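Local coordinates for sorbitol dehydrogenase (Gluconobacter oxydans, PDB 5ITG), which probably oxidises D-sorbitol to L-sorbose with an NADP-type cofactor, as a Rossmann-fold member of the mannitol dehydrogenase family, at residues Gly27-Gly32 with Val58-Thr63; Gly34-Ala39 with Arg230-Val235; Ile123-Met128 with Thr184-Asp189; Thr222-Met227 with Trp263-Gln268. One frame throughout, in Å; residues are numbered along the deposited sequence.

Contact 1: residues Gly27-Gly32 with Val58-Thr63; sequences GIVHFG and VGVGLT
The F31 ring, V60 and L62 form the apolar centre of this contact. F31 CE1 lies 3.7 Å from V60 CG1. The two side chains leave neighbouring strands on the same face and run side by side. L62 belongs to the loop after its strand, and its side chain crosses that of F31 at about a right angle. With CG anti to the carbonyl carbon (chi1 -67°), L62 reaches back and brings CD2 to 3.7 Å from F31 CD1. V29 extends the same face: its CG1 meets V60 CG2 at 3.9 Å.

Four backbone bonds hold the two parallel strands together. I28 O takes V58 N at 2.8 Å, and V58 O takes H30 N. H30 O is met by V60 N at 2.7 Å, though this bond is bent to 150° at the hydrogen. V60 O takes G32 N at 3.0 Å. G32 has backbone angles that suit glycine, since a CB would jam against the preceding carbonyl. H30 lies on the other face of the sheet, opposite G59. Its ND1 bonds S127 OG. Its NE2 bonds T129 OG1 and makes a weak bond to G32 O.

Helix 111-119 packs on V29, V58 and V60. Helix 164-177 packs on F31 and L62. Strand 125-128 adjoins strand 26-31 on its other side, and helix 41-46 touches I28 and H30.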
# COMPACT_ATOMS: atom_id res chain seq x y z
N GLY A 27 -14.96 -18.62 0.80
CA GLY A 27 -14.78 -18.42 2.23
C GLY A 27 -14.53 -16.95 2.53
O GLY A 27 -14.56 -16.52 3.69
N ILE A 28 -14.29 -16.18 1.48
CA ILE A 28 -14.00 -14.75 1.59
C ILE A 28 -14.77 -13.94 0.55
O ILE A 28 -14.90 -14.36 -0.60
CB ILE A 28 -12.49 -14.46 1.33
CG1 ILE A 28 -11.62 -15.30 2.26
CG2 ILE A 28 -12.20 -12.97 1.50
CD1 ILE A 28 -10.16 -15.34 1.84
N VAL A 29 -15.30 -12.80 0.97
CA VAL A 29 -15.97 -11.89 0.05
C VAL A 29 -15.08 -10.66 0.04
O VAL A 29 -14.73 -10.14 1.10
CB VAL A 29 -17.38 -11.49 0.54
CG1 VAL A 29 -17.87 -10.27 -0.24
CG2 VAL A 29 -18.34 -12.65 0.34
N HIS A 30 -14.68 -10.22 -1.15
CA HIS A 30 -13.81 -9.05 -1.27
C HIS A 30 -14.45 -7.88 -1.99
O HIS A 30 -14.95 -8.02 -3.10
CB HIS A 30 -12.53 -9.42 -2.02
CG HIS A 30 -11.56 -8.29 -2.13
ND1 HIS A 30 -10.72 -7.93 -1.10
CD2 HIS A 30 -11.33 -7.41 -3.13
CE1 HIS A 30 -10.02 -6.87 -1.46
NE2 HIS A 30 -10.37 -6.53 -2.69
N PHE A 31 -14.40 -6.71 -1.35
CA PHE A 31 -14.94 -5.48 -1.92
C PHE A 31 -13.82 -4.68 -2.59
O PHE A 31 -12.82 -4.37 -1.95
CB PHE A 31 -15.59 -4.63 -0.83
CG PHE A 31 -16.99 -5.07 -0.46
CD1 PHE A 31 -18.07 -4.71 -1.25
CD2 PHE A 31 -17.21 -5.85 0.67
CE1 PHE A 31 -19.37 -5.11 -0.92
CE2 PHE A 31 -18.51 -6.26 1.01
CZ PHE A 31 -19.59 -5.89 0.21
N GLY A 32 -14.01 -4.34 -3.86
CA GLY A 32 -13.00 -3.57 -4.58
C GLY A 32 -11.97 -4.48 -5.22
O GLY A 32 -10.86 -4.64 -4.71
N VAL A 58 -15.03 -14.40 -3.40
CA VAL A 58 -16.14 -13.89 -4.20
C VAL A 58 -15.89 -12.38 -4.25
O VAL A 58 -15.96 -11.71 -3.23
CB VAL A 58 -17.50 -14.14 -3.53
CG1 VAL A 58 -18.61 -13.52 -4.37
CG2 VAL A 58 -17.74 -15.63 -3.34
N GLY A 59 -15.61 -11.85 -5.44
CA GLY A 59 -15.35 -10.43 -5.56
C GLY A 59 -16.58 -9.58 -5.80
O GLY A 59 -17.51 -10.00 -6.49
N VAL A 60 -16.59 -8.38 -5.23
CA VAL A 60 -17.72 -7.48 -5.39
C VAL A 60 -17.29 -6.06 -5.76
O VAL A 60 -16.45 -5.46 -5.09
CB VAL A 60 -18.56 -7.39 -4.09
CG1 VAL A 60 -19.76 -6.48 -4.31
CG2 VAL A 60 -19.02 -8.77 -3.67
N GLY A 61 -17.87 -5.54 -6.84
CA GLY A 61 -17.57 -4.19 -7.27
C GLY A 61 -18.69 -3.31 -6.75
O GLY A 61 -19.86 -3.70 -6.82
N LEU A 62 -18.36 -2.14 -6.22
CA LEU A 62 -19.37 -1.24 -5.67
C LEU A 62 -20.03 -0.29 -6.67
O LEU A 62 -21.14 0.19 -6.43
CB LEU A 62 -18.77 -0.42 -4.53
CG LEU A 62 -18.39 -1.23 -3.29
CD1 LEU A 62 -17.45 -0.40 -2.42
CD2 LEU A 62 -19.64 -1.62 -2.53
N THR A 63 -19.35 -0.01 -7.77
CA THR A 63 -19.89 0.90 -8.78
C THR A 63 -20.56 0.14 -9.93
O THR A 63 -20.12 -0.93 -10.33
CB THR A 63 -18.78 1.80 -9.36
OG1 THR A 63 -17.74 0.99 -9.92
CG2 THR A 63 -18.18 2.67 -8.27

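Contact 2: residues Gly34-Ala39 with Arg230-Val235; sequences GNFFRA and RITPTV
R230 grips the end of helix 35-39 through its guanidinium group. NH1 gives a bond of 2.8 Å to A39 O, bent to 146° at the hydrogen. A bend at chi3 (-136°) turns the group to this carbonyl, while NH2 forms a salt bridge with E86 and NE bonds E258 O. An alanine here takes away the guanidinium, which is likely to leave E86 without its charge partner and the A39 carbonyl without this donor. The F36 ring meets the chain of R230 edge-on: CE1 lies 3.5 Å from R230 O, near the ring plane. T232 faces the helix with both branches. With OG1 anti to the carbonyl carbon (chi1 -51°), CG2 falls anti to the backbone N and packs 3.8 Å from N35 CB and equally close to A39 CB. OG1 turns back to R230 O at 3.2 Å, from above the carbonyl plane. N35 ND2 works through two waters: one connects it to T232 O, the other to V235 N, which lies 2.7 Å from that water.

The loop 230-235 runs between strand 226-228 and helix 237-247. Strand 255-258 packs against A39, R230 and T232 through A257. F43 of helix 41-46 makes a cation-pi contact with R230.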
# COMPACT_ATOMS: atom_id res chain seq x y z
N GLY A 34 -9.43 -4.65 -7.38
CA GLY A 34 -8.44 -3.91 -8.13
C GLY A 34 -7.17 -4.72 -8.30
O GLY A 34 -7.07 -5.85 -7.80
N ASN A 35 -6.20 -4.15 -9.00
CA ASN A 35 -4.94 -4.83 -9.26
C ASN A 35 -4.19 -5.29 -8.03
O ASN A 35 -3.67 -6.40 -8.00
CB ASN A 35 -4.02 -3.94 -10.09
CG ASN A 35 -4.63 -3.55 -11.41
OD1 ASN A 35 -5.32 -4.33 -12.05
ND2 ASN A 35 -4.36 -2.32 -11.84
N PHE A 36 -4.11 -4.44 -7.01
CA PHE A 36 -3.38 -4.81 -5.81
C PHE A 36 -3.95 -6.08 -5.17
O PHE A 36 -3.20 -6.99 -4.82
CB PHE A 36 -3.40 -3.67 -4.79
CG PHE A 36 -2.58 -3.96 -3.56
CD1 PHE A 36 -1.20 -4.12 -3.67
CD2 PHE A 36 -3.18 -4.11 -2.32
CE1 PHE A 36 -0.44 -4.44 -2.54
CE2 PHE A 36 -2.43 -4.42 -1.19
CZ PHE A 36 -1.06 -4.59 -1.31
N PHE A 37 -5.27 -6.11 -5.03
CA PHE A 37 -5.96 -7.27 -4.45
C PHE A 37 -5.61 -8.53 -5.24
O PHE A 37 -5.26 -9.56 -4.67
CB PHE A 37 -7.48 -7.07 -4.49
CG PHE A 37 -8.26 -8.37 -4.51
CD1 PHE A 37 -8.35 -9.15 -3.36
CD2 PHE A 37 -8.82 -8.84 -5.69
CE1 PHE A 37 -8.99 -10.39 -3.39
CE2 PHE A 37 -9.47 -10.09 -5.73
CZ PHE A 37 -9.55 -10.86 -4.58
N ARG A 38 -5.71 -8.43 -6.56
CA ARG A 38 -5.45 -9.56 -7.43
C ARG A 38 -4.01 -10.08 -7.41
O ARG A 38 -3.77 -11.25 -7.69
CB ARG A 38 -5.87 -9.20 -8.85
CG ARG A 38 -7.35 -8.89 -8.97
CD ARG A 38 -7.63 -8.19 -10.29
NE ARG A 38 -7.22 -9.03 -11.40
CZ ARG A 38 -6.85 -8.58 -12.59
NH1 ARG A 38 -6.84 -7.28 -12.86
NH2 ARG A 38 -6.50 -9.45 -13.52
N ALA A 39 -3.06 -9.20 -7.07
CA ALA A 39 -1.65 -9.58 -7.03
C ALA A 39 -1.11 -9.79 -5.61
O ALA A 39 0.02 -10.26 -5.43
CB ALA A 39 -0.81 -8.52 -7.74
N ARG A 230 4.01 -4.73 -2.04
CA ARG A 230 3.94 -5.23 -3.42
C ARG A 230 3.47 -4.25 -4.48
O ARG A 230 2.27 -4.01 -4.67
CB ARG A 230 3.12 -6.52 -3.55
CG ARG A 230 3.37 -7.16 -4.92
CD ARG A 230 2.84 -8.57 -5.07
NE ARG A 230 3.85 -9.39 -5.74
CZ ARG A 230 3.69 -10.67 -6.06
NH1 ARG A 230 2.56 -11.31 -5.78
NH2 ARG A 230 4.69 -11.33 -6.63
N ILE A 231 4.44 -3.69 -5.18
CA ILE A 231 4.17 -2.74 -6.24
C ILE A 231 3.44 -3.46 -7.36
O ILE A 231 3.92 -4.46 -7.89
CB ILE A 231 5.48 -2.14 -6.79
CG1 ILE A 231 6.30 -1.55 -5.64
CG2 ILE A 231 5.17 -1.09 -7.85
CD1 ILE A 231 5.56 -0.52 -4.82
N THR A 232 2.27 -2.94 -7.71
CA THR A 232 1.43 -3.51 -8.76
C THR A 232 0.90 -2.30 -9.53
O THR A 232 -0.16 -1.78 -9.22
CB THR A 232 0.26 -4.29 -8.15
OG1 THR A 232 0.77 -5.21 -7.18
CG2 THR A 232 -0.50 -5.07 -9.23
N PRO A 233 1.67 -1.84 -10.54
CA PRO A 233 1.36 -0.69 -11.40
C PRO A 233 0.06 -0.77 -12.18
O PRO A 233 -0.49 -1.85 -12.39
CB PRO A 233 2.57 -0.63 -12.34
CG PRO A 233 3.66 -1.31 -11.56
CD PRO A 233 2.92 -2.48 -10.96
N THR A 234 -0.42 0.39 -12.60
CA THR A 234 -1.64 0.47 -13.39
C THR A 234 -1.37 -0.28 -14.69
O THR A 234 -0.25 -0.27 -15.18
CB THR A 234 -1.98 1.93 -13.75
OG1 THR A 234 -2.25 2.67 -12.55
CG2 THR A 234 -3.21 1.98 -14.65
N VAL A 235 -2.40 -0.91 -15.24
CA VAL A 235 -2.24 -1.66 -16.48
C VAL A 235 -2.88 -0.92 -17.65
O VAL A 235 -4.10 -0.80 -17.73
CB VAL A 235 -2.88 -3.07 -16.38
CG1 VAL A 235 -2.64 -3.84 -17.67
CG2 VAL A 235 -2.29 -3.83 -15.19
O HOH W 1 -2.39 -0.77 -9.95
O HOH W 2 -4.91 -1.05 -14.24

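Contact 3: residues Ile123-Met128 with Thr184-Asp189; sequences IRIVSM and TVMSCD
Strands 125-128 and 184-187 are parallel neighbours in the large sheet of the Rossmann domain, bonded from R124 and T184 to M128 and C188. T184 N meets R124 O at 3.0 Å, and V126 N meets T184 O in a nearly straight bond. M186 N follows on V126 O. The bond from M128 N to M186 O is longer, 3.2 Å, and bent to 136°. C188 N bonds M128 O at 2.9 Å, so the pairing runs past the end of the second strand. At the other end a water joins R124 O to T184 OG1, which also bonds A270 N.

The side chains alternate between the two faces. I125, S127, T184 and M186 share one. M186, a selenomethionine, sets off with CG anti to the backbone N (chi1 -175°) and bends at chi3. This returns CE to 3.8 Å from S127 CB and 4.0 Å from I125 CG2. S127 OG bonds E41 and H30. On the other face the selenomethionine M128 has CG between the backbone N and the carbonyl carbon (chi1 63°). Its CE lies 3.8 Å from V185 CG1, and F202 of helix 194-209 touches both residues. D189 OD2 bonds Y135 OH and I130 N, tying the turn after the strand to the loop after M128.

Parallel strands joined through intervening helices, here 149-156 and 164-177, are the mark of a Rossmann-type alpha/beta fold.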
# COMPACT_ATOMS: atom_id res chain seq x y z
N ILE A 123 -18.73 -18.04 4.57
CA ILE A 123 -18.01 -16.78 4.40
C ILE A 123 -17.61 -16.33 5.80
O ILE A 123 -18.45 -15.89 6.59
CB ILE A 123 -18.89 -15.72 3.72
CG1 ILE A 123 -19.12 -16.12 2.26
CG2 ILE A 123 -18.26 -14.35 3.84
CD1 ILE A 123 -17.83 -16.37 1.48
N ARG A 124 -16.33 -16.45 6.11
CA ARG A 124 -15.82 -16.09 7.43
C ARG A 124 -14.94 -14.84 7.46
O ARG A 124 -14.57 -14.35 8.53
CB ARG A 124 -15.07 -17.30 8.00
CG ARG A 124 -15.97 -18.52 8.17
CD ARG A 124 -15.19 -19.73 8.64
NE ARG A 124 -14.62 -20.50 7.54
CZ ARG A 124 -13.74 -21.48 7.70
NH1 ARG A 124 -13.33 -21.82 8.92
NH2 ARG A 124 -13.28 -22.14 6.64
N ILE A 125 -14.62 -14.33 6.28
CA ILE A 125 -13.81 -13.12 6.17
C ILE A 125 -14.34 -12.22 5.07
O ILE A 125 -14.68 -12.68 3.99
CB ILE A 125 -12.34 -13.43 5.82
CG1 ILE A 125 -11.66 -14.16 6.99
CG2 ILE A 125 -11.59 -12.13 5.51
CD1 ILE A 125 -10.27 -14.67 6.65
N VAL A 126 -14.41 -10.93 5.37
CA VAL A 126 -14.84 -9.94 4.40
C VAL A 126 -13.67 -8.98 4.25
O VAL A 126 -13.39 -8.19 5.15
CB VAL A 126 -16.09 -9.18 4.88
CG1 VAL A 126 -16.45 -8.08 3.89
CG2 VAL A 126 -17.26 -10.15 5.04
N SER A 127 -12.96 -9.05 3.13
CA SER A 127 -11.81 -8.18 2.91
C SER A 127 -12.15 -7.03 1.97
O SER A 127 -13.22 -7.01 1.37
CB SER A 127 -10.63 -8.99 2.37
OG SER A 127 -10.94 -9.67 1.16
N MSE A 128 -11.24 -6.07 1.86
CA MSE A 128 -11.50 -4.92 1.00
C MSE A 128 -10.26 -4.08 0.67
O MSE A 128 -9.31 -4.00 1.45
CB MSE A 128 -12.54 -4.02 1.67
CG MSE A 128 -12.06 -3.45 3.00
SE MSE A 128 -13.48 -2.80 4.15
CE MSE A 128 -14.39 -4.50 4.40
N THR A 184 -14.81 -11.78 10.06
CA THR A 184 -13.67 -10.89 10.24
C THR A 184 -13.67 -9.81 9.16
O THR A 184 -13.87 -10.11 7.98
CB THR A 184 -12.35 -11.67 10.13
OG1 THR A 184 -12.25 -12.61 11.21
CG2 THR A 184 -11.16 -10.71 10.18
N VAL A 185 -13.46 -8.56 9.55
CA VAL A 185 -13.39 -7.47 8.58
C VAL A 185 -11.89 -7.24 8.38
O VAL A 185 -11.20 -6.77 9.28
CB VAL A 185 -14.04 -6.18 9.11
CG1 VAL A 185 -13.83 -5.06 8.12
CG2 VAL A 185 -15.52 -6.40 9.36
N MSE A 186 -11.40 -7.59 7.20
CA MSE A 186 -9.98 -7.49 6.89
C MSE A 186 -9.61 -6.47 5.82
O MSE A 186 -9.72 -6.73 4.62
CB MSE A 186 -9.47 -8.88 6.48
CG MSE A 186 -7.97 -8.99 6.24
SE MSE A 186 -7.48 -10.87 5.97
CE MSE A 186 -7.98 -11.05 4.12
N SER A 187 -9.16 -5.30 6.25
CA SER A 187 -8.75 -4.27 5.32
C SER A 187 -7.38 -4.62 4.73
O SER A 187 -6.47 -5.02 5.46
CB SER A 187 -8.67 -2.92 6.03
OG SER A 187 -8.11 -1.93 5.18
N CYS A 188 -7.24 -4.49 3.42
CA CYS A 188 -5.96 -4.74 2.78
C CYS A 188 -5.49 -3.48 2.06
O CYS A 188 -4.67 -3.53 1.14
CB CYS A 188 -6.04 -5.92 1.82
SG CYS A 188 -6.07 -7.51 2.68
N ASP A 189 -6.02 -2.34 2.50
CA ASP A 189 -5.63 -1.04 1.96
C ASP A 189 -4.34 -0.64 2.67
O ASP A 189 -4.15 -0.97 3.84
CB ASP A 189 -6.71 0.00 2.21
CG ASP A 189 -7.80 -0.02 1.16
OD1 ASP A 189 -7.49 0.26 -0.01
OD2 ASP A 189 -8.97 -0.31 1.50
O HOH W 3 -12.82 -15.14 10.69

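Contact 4: residues Thr222-Met227 with Trp263-Gln268; sequences TFPNGM and WVLEDQ
N225 and E266 lie side by side, their side chains pointing the same way, with amide and carboxylate planes 77° apart. With CG anti to the carbonyl carbon (chi1 -76°) and the chain extended beyond it, the E266 carboxylate reaches N225. E266 OE1 accepts twice from N225, from one face of the carboxylate. N225 N lies 3.0 Å from E266 OE1, above the carboxylate plane. N225 ND2 lies 3.1 Å from E266 OE1, on its syn side and also tilted out of plane. E266 OE2 is held by V287 N, and N225 OD1 by N196 N. An alanine in place of E266 would probably leave the N225 amide less firmly held and V287 N without its carboxylate partner.

E266 N meets N225 O, and M227 and V264 exchange two backbone bonds, the shorter being M227 N to V264 O at 2.7 Å. G226 CA lies only 3.1 Å from V264 O, where a side chain would be tight. The W263 ring turns its edge to the M227 carbonyl, W263 CD1 to M227 O 3.6 Å, and carries L265 CD2 over one face. At the far end T222 OG1 gives a bond of 2.8 Å to Q268 O, from above the carbonyl plane.

This is an antiparallel pair within a small mixed sheet. Strand 263-266 is its middle strand, with 226-228 on one flank and 282-284 on the other.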
# COMPACT_ATOMS: atom_id res chain seq x y z
N THR A 222 -14.17 -8.78 14.21
CA THR A 222 -12.79 -8.40 14.50
C THR A 222 -12.32 -7.54 13.33
O THR A 222 -12.83 -7.69 12.21
CB THR A 222 -11.85 -9.63 14.65
OG1 THR A 222 -11.83 -10.38 13.43
CG2 THR A 222 -12.33 -10.53 15.80
N PHE A 223 -11.38 -6.64 13.60
CA PHE A 223 -10.83 -5.73 12.58
C PHE A 223 -9.30 -5.70 12.69
O PHE A 223 -8.71 -4.67 13.04
CB PHE A 223 -11.36 -4.30 12.79
CG PHE A 223 -12.86 -4.19 12.78
CD1 PHE A 223 -13.61 -4.53 13.91
CD2 PHE A 223 -13.53 -3.75 11.64
CE1 PHE A 223 -15.00 -4.43 13.90
CE2 PHE A 223 -14.92 -3.65 11.62
CZ PHE A 223 -15.66 -3.99 12.75
N PRO A 224 -8.64 -6.82 12.36
CA PRO A 224 -7.18 -6.88 12.45
C PRO A 224 -6.48 -5.87 11.56
O PRO A 224 -6.95 -5.57 10.46
CB PRO A 224 -6.86 -8.32 12.04
CG PRO A 224 -7.92 -8.59 11.00
CD PRO A 224 -9.16 -8.01 11.66
N ASN A 225 -5.36 -5.35 12.05
CA ASN A 225 -4.56 -4.42 11.27
C ASN A 225 -3.57 -5.27 10.49
O ASN A 225 -3.14 -6.33 10.96
CB ASN A 225 -3.77 -3.49 12.18
CG ASN A 225 -4.64 -2.50 12.91
OD1 ASN A 225 -5.26 -1.62 12.30
ND2 ASN A 225 -4.69 -2.62 14.23
N GLY A 226 -3.22 -4.81 9.30
CA GLY A 226 -2.27 -5.55 8.50
C GLY A 226 -1.37 -4.59 7.75
O GLY A 226 -1.77 -3.47 7.42
N MSE A 227 -0.14 -5.01 7.48
CA MSE A 227 0.78 -4.17 6.75
C MSE A 227 0.96 -4.87 5.41
O MSE A 227 1.31 -6.05 5.37
CB MSE A 227 2.11 -4.09 7.50
CG MSE A 227 2.90 -2.86 7.22
SE MSE A 227 4.69 -3.38 6.96
CE MSE A 227 4.37 -4.06 5.19
N TRP A 263 3.21 -9.49 3.63
CA TRP A 263 1.93 -9.31 4.29
C TRP A 263 2.08 -9.65 5.76
O TRP A 263 2.31 -10.81 6.12
CB TRP A 263 0.86 -10.19 3.66
CG TRP A 263 -0.54 -9.86 4.10
CD1 TRP A 263 -0.92 -8.84 4.93
CD2 TRP A 263 -1.74 -10.54 3.73
NE1 TRP A 263 -2.29 -8.85 5.10
CE2 TRP A 263 -2.81 -9.88 4.37
CE3 TRP A 263 -2.01 -11.64 2.91
CZ2 TRP A 263 -4.14 -10.29 4.22
CZ3 TRP A 263 -3.33 -12.05 2.76
CH2 TRP A 263 -4.38 -11.38 3.41
N VAL A 264 1.99 -8.63 6.61
CA VAL A 264 2.08 -8.81 8.05
C VAL A 264 0.64 -8.63 8.52
O VAL A 264 0.00 -7.63 8.22
CB VAL A 264 3.00 -7.76 8.67
CG1 VAL A 264 3.01 -7.90 10.18
CG2 VAL A 264 4.42 -7.94 8.11
N LEU A 265 0.14 -9.60 9.26
CA LEU A 265 -1.26 -9.55 9.67
C LEU A 265 -1.48 -9.89 11.14
O LEU A 265 -0.95 -10.89 11.63
CB LEU A 265 -2.04 -10.51 8.78
CG LEU A 265 -3.54 -10.76 8.90
CD1 LEU A 265 -4.31 -9.52 8.49
CD2 LEU A 265 -3.91 -11.94 8.00
N GLU A 266 -2.25 -9.07 11.83
CA GLU A 266 -2.56 -9.34 13.23
C GLU A 266 -3.49 -10.55 13.25
O GLU A 266 -4.46 -10.61 12.48
CB GLU A 266 -3.22 -8.12 13.88
CG GLU A 266 -2.21 -7.01 14.21
CD GLU A 266 -2.84 -5.74 14.76
OE1 GLU A 266 -4.09 -5.61 14.74
OE2 GLU A 266 -2.08 -4.86 15.20
N ASP A 267 -3.19 -11.51 14.11
CA ASP A 267 -3.97 -12.73 14.20
C ASP A 267 -5.20 -12.54 15.08
O ASP A 267 -5.26 -13.05 16.20
CB ASP A 267 -3.11 -13.86 14.77
CG ASP A 267 -3.59 -15.24 14.34
OD1 ASP A 267 -4.69 -15.35 13.78
OD2 ASP A 267 -2.86 -16.22 14.57
N GLN A 268 -6.18 -11.80 14.57
CA GLN A 268 -7.41 -11.55 15.30
C GLN A 268 -8.57 -11.84 14.36
O GLN A 268 -9.05 -10.96 13.65
CB GLN A 268 -7.47 -10.08 15.75
CG GLN A 268 -6.17 -9.55 16.31
CD GLN A 268 -6.22 -8.06 16.58
OE1 GLN A 268 -6.79 -7.30 15.81
NE2 GLN A 268 -5.60 -7.63 17.68

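How the contacts relate
Contact 1 comes first and closes the short loop from strand 26-31 to strand 56-61. Contact 2 opens inside that loop, at helix 35-39, and closes only at 230-235, so the two cross. It ties helix 35-39 to the loop between strand 226-228 and helix 237-247. The long loop closed by contact 2 encloses contact 3, which follows contact 1. Contact 4 opens at 222-227, just before contact 2 closes, and ends at 263-268, so these two also cross. Contacts 1 and 3 share one sheet, where V29 O meets S127 N at 2.9 Å. V185 N and T222 O, also 2.9 Å apart, join contact 3 to contact 4 and thus the large sheet to the small one.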